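PDB 3WJ9: eukaryotic translation initiation factor 2A from Schizosaccharomyces pombe, which probably directs the binding of methionyl-tRNAi to 40S ribosomal subunits early in protein synthesis on a small number of specific mRNAs. Local coordinates for residues T227-V231 / D273-N277; A182-E187 / K214-F220; L207-F212 / T256-D260. One frame throughout, in Å; residues are numbered along the deposited sequence.

Interaction 1 of 3, residues T227-V231 / D273-N277; sequences TSLLV and DVCWN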
# COMPACT_ATOMS: atom_id res chain seq x y z
N THR A 227 -7.28 -14.35 7.28
CA THR A 227 -8.47 -15.05 7.75
C THR A 227 -9.73 -14.24 7.48
O THR A 227 -10.74 -14.78 7.03
CB THR A 227 -8.37 -15.35 9.26
OG1 THR A 227 -8.30 -14.13 9.99
CG2 THR A 227 -7.13 -16.18 9.55
N SER A 228 -9.68 -12.94 7.77
CA SER A 228 -10.84 -12.08 7.63
C SER A 228 -10.69 -11.11 6.47
O SER A 228 -9.58 -10.83 6.03
CB SER A 228 -11.07 -11.31 8.93
OG SER A 228 -11.30 -12.20 10.01
N LEU A 229 -11.80 -10.58 5.96
CA LEU A 229 -11.74 -9.75 4.76
C LEU A 229 -12.86 -8.72 4.65
O LEU A 229 -14.03 -9.07 4.49
CB LEU A 229 -11.74 -10.63 3.52
CG LEU A 229 -11.92 -9.91 2.19
CD1 LEU A 229 -10.73 -9.02 1.88
CD2 LEU A 229 -12.15 -10.92 1.09
N LEU A 230 -12.49 -7.44 4.71
CA LEU A 230 -13.44 -6.34 4.54
C LEU A 230 -13.75 -6.09 3.06
O LEU A 230 -12.86 -6.15 2.21
CB LEU A 230 -12.89 -5.06 5.17
CG LEU A 230 -12.75 -5.03 6.69
CD1 LEU A 230 -12.08 -3.75 7.13
CD2 LEU A 230 -14.11 -5.18 7.35
N VAL A 231 -15.01 -5.81 2.77
CA VAL A 231 -15.46 -5.55 1.41
C VAL A 231 -16.24 -4.24 1.34
O VAL A 231 -17.09 -3.98 2.19
CB VAL A 231 -16.35 -6.70 0.88
CG1 VAL A 231 -16.69 -6.48 -0.58
CG2 VAL A 231 -15.65 -8.05 1.06
N ASP A 273 -12.10 6.57 5.53
CA ASP A 273 -10.95 5.68 5.62
C ASP A 273 -11.33 4.35 6.25
O ASP A 273 -12.15 4.29 7.17
CB ASP A 273 -9.84 6.35 6.44
CG ASP A 273 -8.45 5.96 5.96
OD1 ASP A 273 -8.30 4.84 5.42
OD2 ASP A 273 -7.52 6.76 6.13
N VAL A 274 -10.73 3.27 5.75
CA VAL A 274 -10.92 1.95 6.35
C VAL A 274 -9.54 1.32 6.58
O VAL A 274 -8.71 1.29 5.68
CB VAL A 274 -11.78 1.03 5.46
CG1 VAL A 274 -12.20 -0.21 6.23
CG2 VAL A 274 -13.02 1.77 4.96
N CYS A 275 -9.31 0.82 7.79
CA CYS A 275 -7.97 0.35 8.16
C CYS A 275 -8.00 -0.75 9.22
O CYS A 275 -8.67 -0.63 10.24
CB CYS A 275 -7.13 1.52 8.66
SG CYS A 275 -5.37 1.15 8.88
N TRP A 276 -7.26 -1.83 8.96
CA TRP A 276 -7.09 -2.90 9.93
C TRP A 276 -6.06 -2.50 10.99
O TRP A 276 -5.44 -1.45 10.89
CB TRP A 276 -6.64 -4.20 9.25
CG TRP A 276 -7.73 -4.93 8.53
CD1 TRP A 276 -8.07 -4.82 7.22
CD2 TRP A 276 -8.62 -5.90 9.10
NE1 TRP A 276 -9.12 -5.66 6.92
CE2 TRP A 276 -9.47 -6.33 8.06
CE3 TRP A 276 -8.78 -6.44 10.38
CZ2 TRP A 276 -10.47 -7.28 8.27
CZ3 TRP A 276 -9.77 -7.38 10.58
CH2 TRP A 276 -10.61 -7.79 9.53
N ASN A 277 -5.88 -3.35 11.99
CA ASN A 277 -4.79 -3.17 12.94
C ASN A 277 -3.67 -4.16 12.63
O ASN A 277 -3.92 -5.23 12.09
CB ASN A 277 -5.27 -3.36 14.38
CG ASN A 277 -4.39 -2.67 15.40
OD1 ASN A 277 -3.22 -2.38 15.12
ND2 ASN A 277 -4.94 -2.39 16.57
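The indole nitrogen of W276 lies 3.5 Å from CD1 of L230, and its polar bond runs past this leucine to the strand alongside: NE1 hydrogen-bonds to the carbonyl oxygen of K221. Because the backbone of K221 also pairs with that of L230, the indole is joined by one polar link to the same sheet that its ring atoms pack against. Strands 228-231 and 273-276 run antiparallel at 178°, with axes 9.5 Å apart. No hydrogen bond passes between them, and their side chains meet as two layers. L230 carries most of its layer. Its CD1 stands 3.4 Å above the indole plane, displaced toward the rim, while its CG approaches CZ2 of W276 at 3.6 Å. The same CD1 reaches CG1 of V274 at 3.7 Å and thus sits between tryptophan and valine. At the far end of the indole, CH2 of W276 meets CB of S228 at 3.6 Å; OG of that serine hydrogen-bonds to N299 OD1. The tryptophan CG is anti to its own carbonyl carbon (chi1 -77°), which sends the ring system across to strand 228-231; Y245, on the neighbouring strand 242-247, also touches it. On its own side of the interface W276 meets the ring of F283. Replacing W276 with an alanine would probably open a gap beside L230 and S228 and leave the carbonyl of K221 without its indole donor. The contact joins neighbouring blades of the beta-propeller: strand 228-233 is the second of its sheet, and 271-276 is the edge strand of the next one, within the second WD repeat. Its chemistry is that of a largely apolar interface between blades, in which the polar atom of the tryptophan is satisfied by a backbone carbonyl of the opposing sheet.

Interaction 2 of 3, residues A182-E187 / K214-F220; sequences AVFIPE and KADKVQF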
# COMPACT_ATOMS: atom_id res chain seq x y z
N ALA A 182 -9.41 -13.64 -3.15
CA ALA A 182 -10.71 -12.98 -3.10
C ALA A 182 -10.94 -12.24 -4.42
O ALA A 182 -10.06 -11.50 -4.87
CB ALA A 182 -10.78 -12.02 -1.93
N VAL A 183 -12.10 -12.44 -5.03
CA VAL A 183 -12.37 -11.95 -6.38
C VAL A 183 -13.72 -11.22 -6.47
O VAL A 183 -14.58 -11.40 -5.61
CB VAL A 183 -12.33 -13.12 -7.40
CG1 VAL A 183 -12.19 -12.60 -8.82
CG2 VAL A 183 -11.18 -14.07 -7.10
N PHE A 184 -13.90 -10.39 -7.50
CA PHE A 184 -15.13 -9.61 -7.66
C PHE A 184 -15.64 -9.56 -9.10
O PHE A 184 -14.86 -9.50 -10.05
CB PHE A 184 -14.92 -8.18 -7.15
CG PHE A 184 -16.10 -7.27 -7.35
CD1 PHE A 184 -17.19 -7.34 -6.50
CD2 PHE A 184 -16.11 -6.34 -8.37
CE1 PHE A 184 -18.27 -6.50 -6.67
CE2 PHE A 184 -17.19 -5.51 -8.55
CZ PHE A 184 -18.27 -5.58 -7.70
N ILE A 185 -16.97 -9.58 -9.26
CA ILE A 185 -17.61 -9.56 -10.57
C ILE A 185 -18.54 -8.35 -10.70
O ILE A 185 -19.48 -8.22 -9.92
CB ILE A 185 -18.43 -10.85 -10.83
CG1 ILE A 185 -17.55 -12.09 -10.65
CG2 ILE A 185 -19.08 -10.83 -12.20
CD1 ILE A 185 -17.66 -12.73 -9.27
N PRO A 186 -18.30 -7.48 -11.68
CA PRO A 186 -19.06 -6.23 -11.81
C PRO A 186 -20.49 -6.48 -12.28
O PRO A 186 -20.76 -7.51 -12.90
CB PRO A 186 -18.27 -5.44 -12.85
CG PRO A 186 -17.66 -6.49 -13.71
CD PRO A 186 -17.35 -7.65 -12.80
N GLU A 187 -21.38 -5.54 -11.99
CA GLU A 187 -22.80 -5.67 -12.31
C GLU A 187 -23.07 -5.71 -13.81
O GLU A 187 -22.57 -4.87 -14.56
CB GLU A 187 -23.60 -4.52 -11.69
CG GLU A 187 -25.04 -4.43 -12.16
CD GLU A 187 -25.62 -3.03 -12.02
OE1 GLU A 187 -26.18 -2.72 -10.94
OE2 GLU A 187 -25.51 -2.24 -12.98
N LYS A 214 -26.47 -2.89 -7.07
CA LYS A 214 -26.08 -1.51 -7.33
C LYS A 214 -24.58 -1.36 -7.12
O LYS A 214 -24.11 -0.37 -6.57
CB LYS A 214 -26.85 -0.55 -6.42
CG LYS A 214 -28.33 -0.45 -6.75
CD LYS A 214 -29.10 0.20 -5.62
CE LYS A 214 -28.61 1.62 -5.36
NZ LYS A 214 -29.36 2.26 -4.25
N ALA A 215 -23.83 -2.38 -7.53
CA ALA A 215 -22.39 -2.40 -7.29
C ALA A 215 -21.61 -2.51 -8.59
O ALA A 215 -21.58 -3.56 -9.23
CB ALA A 215 -22.03 -3.54 -6.36
N ASP A 216 -20.97 -1.41 -8.97
CA ASP A 216 -20.12 -1.39 -10.16
C ASP A 216 -18.67 -1.61 -9.75
O ASP A 216 -17.86 -2.13 -10.52
CB ASP A 216 -20.27 -0.07 -10.90
CG ASP A 216 -21.71 0.43 -10.92
OD1 ASP A 216 -22.62 -0.39 -11.14
OD2 ASP A 216 -21.92 1.64 -10.71
N LYS A 217 -18.35 -1.20 -8.53
CA LYS A 217 -16.99 -1.27 -8.01
C LYS A 217 -16.91 -2.05 -6.71
O LYS A 217 -17.93 -2.53 -6.20
CB LYS A 217 -16.43 0.14 -7.79
CG LYS A 217 -16.49 1.04 -9.01
CD LYS A 217 -15.71 0.47 -10.18
CE LYS A 217 -15.47 1.53 -11.25
NZ LYS A 217 -16.74 2.18 -11.69
N VAL A 218 -15.70 -2.16 -6.17
CA VAL A 218 -15.48 -2.87 -4.91
C VAL A 218 -14.14 -2.47 -4.31
O VAL A 218 -13.32 -1.83 -4.98
CB VAL A 218 -15.53 -4.40 -5.11
CG1 VAL A 218 -14.18 -4.92 -5.56
CG2 VAL A 218 -15.98 -5.10 -3.84
N GLN A 219 -13.91 -2.82 -3.05
CA GLN A 219 -12.63 -2.60 -2.40
C GLN A 219 -12.36 -3.69 -1.37
O GLN A 219 -13.15 -3.89 -0.45
CB GLN A 219 -12.58 -1.22 -1.74
CG GLN A 219 -11.20 -0.79 -1.28
CD GLN A 219 -11.10 0.71 -1.08
OE1 GLN A 219 -12.04 1.45 -1.37
NE2 GLN A 219 -9.96 1.17 -0.59
N PHE A 220 -11.24 -4.39 -1.53
CA PHE A 220 -10.88 -5.49 -0.63
C PHE A 220 -9.87 -5.05 0.42
O PHE A 220 -9.00 -4.22 0.15
CB PHE A 220 -10.33 -6.67 -1.42
CG PHE A 220 -11.40 -7.55 -2.01
CD1 PHE A 220 -12.27 -8.25 -1.20
CD2 PHE A 220 -11.53 -7.67 -3.38
CE1 PHE A 220 -13.25 -9.06 -1.74
CE2 PHE A 220 -12.50 -8.47 -3.93
CZ PHE A 220 -13.37 -9.17 -3.11
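Strand 182-185, with the two residues that follow it, and segment 214-220 run in nearly opposite directions, 162° apart, and converge from a CA separation of 7.9 Å at A182 and F220 to 5.2 Å at P186 and D216. At the converging end one weak hydrogen bond joins E187 N to A215 O (3.4 Å, 134° at the hydrogen). F184 fills the middle. With CG anti to the backbone N (chi1 176°), its ring extends toward segment 214-220, and V218 sits on one face, CB 3.6 Å from the ring centroid and almost on the normal, a CH-pi contact. The carbonyl oxygens of A215 and D216 lie at the edge of the same ring. In the beta-propeller, 214-220 is the connection from the last strand of one blade, 206-212, to the first of the next, 220-222, and here it runs back along 180-185, the second strand of the blade it has just left. F220, where the new blade begins, turns a face to A182, whose CB is 4.0 Å from the ring centroid, and its edge to the carbonyl oxygen of V183. At the exposed end, the E187 and D216 side chains run side by side, their carboxylate planes steeply turned against each other, OE2 of E187 3.9 Å from OD1 of D216, a like-charge pair that is probably mildly unfavourable.

Interaction 3 of 3, residues L207-F212 / T256-D260; sequences LSQKTF and TGQFD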
# COMPACT_ATOMS: atom_id res chain seq x y z
N LEU A 207 -15.14 -20.94 -1.09
CA LEU A 207 -15.24 -20.80 0.35
C LEU A 207 -16.31 -19.76 0.68
O LEU A 207 -16.81 -19.71 1.80
CB LEU A 207 -13.88 -20.41 0.95
CG LEU A 207 -12.74 -21.39 0.66
CD1 LEU A 207 -11.50 -21.05 1.47
CD2 LEU A 207 -13.16 -22.83 0.91
N SER A 208 -16.66 -18.96 -0.32
CA SER A 208 -17.72 -17.97 -0.18
C SER A 208 -18.31 -17.66 -1.55
O SER A 208 -17.57 -17.54 -2.52
CB SER A 208 -17.20 -16.70 0.48
OG SER A 208 -18.05 -15.59 0.26
N GLN A 209 -19.62 -17.53 -1.65
CA GLN A 209 -20.20 -17.13 -2.93
C GLN A 209 -21.37 -16.19 -2.69
O GLN A 209 -22.50 -16.61 -2.44
CB GLN A 209 -20.60 -18.35 -3.77
CG GLN A 209 -21.64 -18.09 -4.88
CD GLN A 209 -21.71 -19.22 -5.89
OE1 GLN A 209 -21.73 -20.39 -5.52
NE2 GLN A 209 -21.72 -18.86 -7.17
N LYS A 210 -21.06 -14.89 -2.71
CA LYS A 210 -22.02 -13.86 -2.32
C LYS A 210 -22.27 -12.91 -3.50
O LYS A 210 -21.41 -12.73 -4.36
CB LYS A 210 -21.50 -13.08 -1.11
CG LYS A 210 -21.16 -13.91 0.15
CD LYS A 210 -21.91 -15.23 0.27
CE LYS A 210 -21.70 -15.89 1.62
NZ LYS A 210 -21.87 -17.37 1.51
N THR A 211 -23.45 -12.31 -3.54
CA THR A 211 -23.77 -11.36 -4.60
C THR A 211 -24.24 -10.03 -4.02
O THR A 211 -24.77 -9.97 -2.91
CB THR A 211 -24.83 -11.94 -5.58
OG1 THR A 211 -24.76 -11.26 -6.84
CG2 THR A 211 -26.22 -11.81 -5.02
N PHE A 212 -24.02 -8.95 -4.77
CA PHE A 212 -24.29 -7.60 -4.30
C PHE A 212 -24.89 -6.70 -5.39
O PHE A 212 -24.56 -6.84 -6.56
CB PHE A 212 -23.02 -6.96 -3.74
CG PHE A 212 -22.40 -7.72 -2.60
CD1 PHE A 212 -21.47 -8.72 -2.84
CD2 PHE A 212 -22.76 -7.44 -1.29
CE1 PHE A 212 -20.91 -9.42 -1.79
CE2 PHE A 212 -22.19 -8.14 -0.24
CZ PHE A 212 -21.26 -9.13 -0.49
N THR A 256 -16.36 -18.04 3.72
CA THR A 256 -17.05 -18.92 4.66
C THR A 256 -18.46 -18.43 4.96
O THR A 256 -19.01 -18.70 6.03
CB THR A 256 -16.26 -19.07 5.97
OG1 THR A 256 -14.98 -19.65 5.71
CG2 THR A 256 -17.02 -19.96 6.94
N GLY A 257 -19.05 -17.71 4.01
CA GLY A 257 -20.42 -17.25 4.14
C GLY A 257 -20.70 -16.43 5.38
O GLY A 257 -21.73 -16.60 6.02
N GLN A 258 -19.77 -15.54 5.73
CA GLN A 258 -19.94 -14.70 6.91
C GLN A 258 -20.03 -13.21 6.60
O GLN A 258 -19.14 -12.63 5.99
CB GLN A 258 -18.80 -14.95 7.91
CG GLN A 258 -19.10 -14.49 9.32
CD GLN A 258 -18.49 -15.40 10.37
OE1 GLN A 258 -17.83 -16.39 10.05
NE2 GLN A 258 -18.70 -15.06 11.64
N PHE A 259 -21.12 -12.60 7.04
CA PHE A 259 -21.30 -11.15 6.99
C PHE A 259 -21.32 -10.60 8.41
O PHE A 259 -21.76 -11.29 9.32
CB PHE A 259 -22.59 -10.77 6.27
CG PHE A 259 -22.57 -11.02 4.79
CD1 PHE A 259 -22.55 -12.30 4.29
CD2 PHE A 259 -22.59 -9.95 3.91
CE1 PHE A 259 -22.54 -12.53 2.93
CE2 PHE A 259 -22.58 -10.17 2.55
CZ PHE A 259 -22.56 -11.46 2.06
N ASP A 260 -20.84 -9.37 8.58
CA ASP A 260 -20.90 -8.70 9.88
C ASP A 260 -20.84 -7.19 9.72
O ASP A 260 -21.42 -6.63 8.79
CB ASP A 260 -19.76 -9.18 10.79
CG ASP A 260 -20.12 -10.43 11.56
OD1 ASP A 260 -21.28 -10.56 12.00
OD2 ASP A 260 -19.23 -11.29 11.74
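F259 packs the rim of its ring against K210 and F212, the dense half of this contact. CG of K210 lies at the ring edge, 3.4 Å from CE1 of F259, and the rest of the lysine chain passes alongside the phenylalanine toward G257, though the placement of its end is doubtful. CZ of F212 comes to 3.5 Å from CE2 of F259. The two rings meet rim to rim, centroids 5.8 Å apart and planes at 42°, with neither lying over the other's face. F212 itself is buried, touching V195 and the ring of Y244, whereas F259 is exposed and also touches a crystal neighbour. The other half is looser: CB of T256 points away, and the link is made chiefly by backbone, T256 N donating to L207 O at 2.6 Å from above the carbonyl plane. G257 has positive phi, which favours glycine. The chain on both sides of 256-260 could not be modelled, consistent with a mobile loop that touches down here. Its landing place is the outermost strand of a propeller blade, where L207 and S208 both face T197 in a classic beta bulge.

In the fold
Interactions 1 and 2 touch directly, although their centres are about 16 Å apart. CD2 of L229 packs at 3.5 Å against CB of A182, and V231 CG1 meets V218 CG2 at 3.6 Å. Strand 228-231 therefore has one face on the blade before it and the other on the blade after it, so the two contacts clasp three successive blades. Interaction 3, centred about 13 Å from interaction 2, involves the same sheet: 207-212 is its outermost strand and leads into the connection 214-220. Interactions 1 and 3 do not touch, their nearest atoms being about 5 Å apart. Burial falls from interaction 1 to interaction 3, at the outer rim.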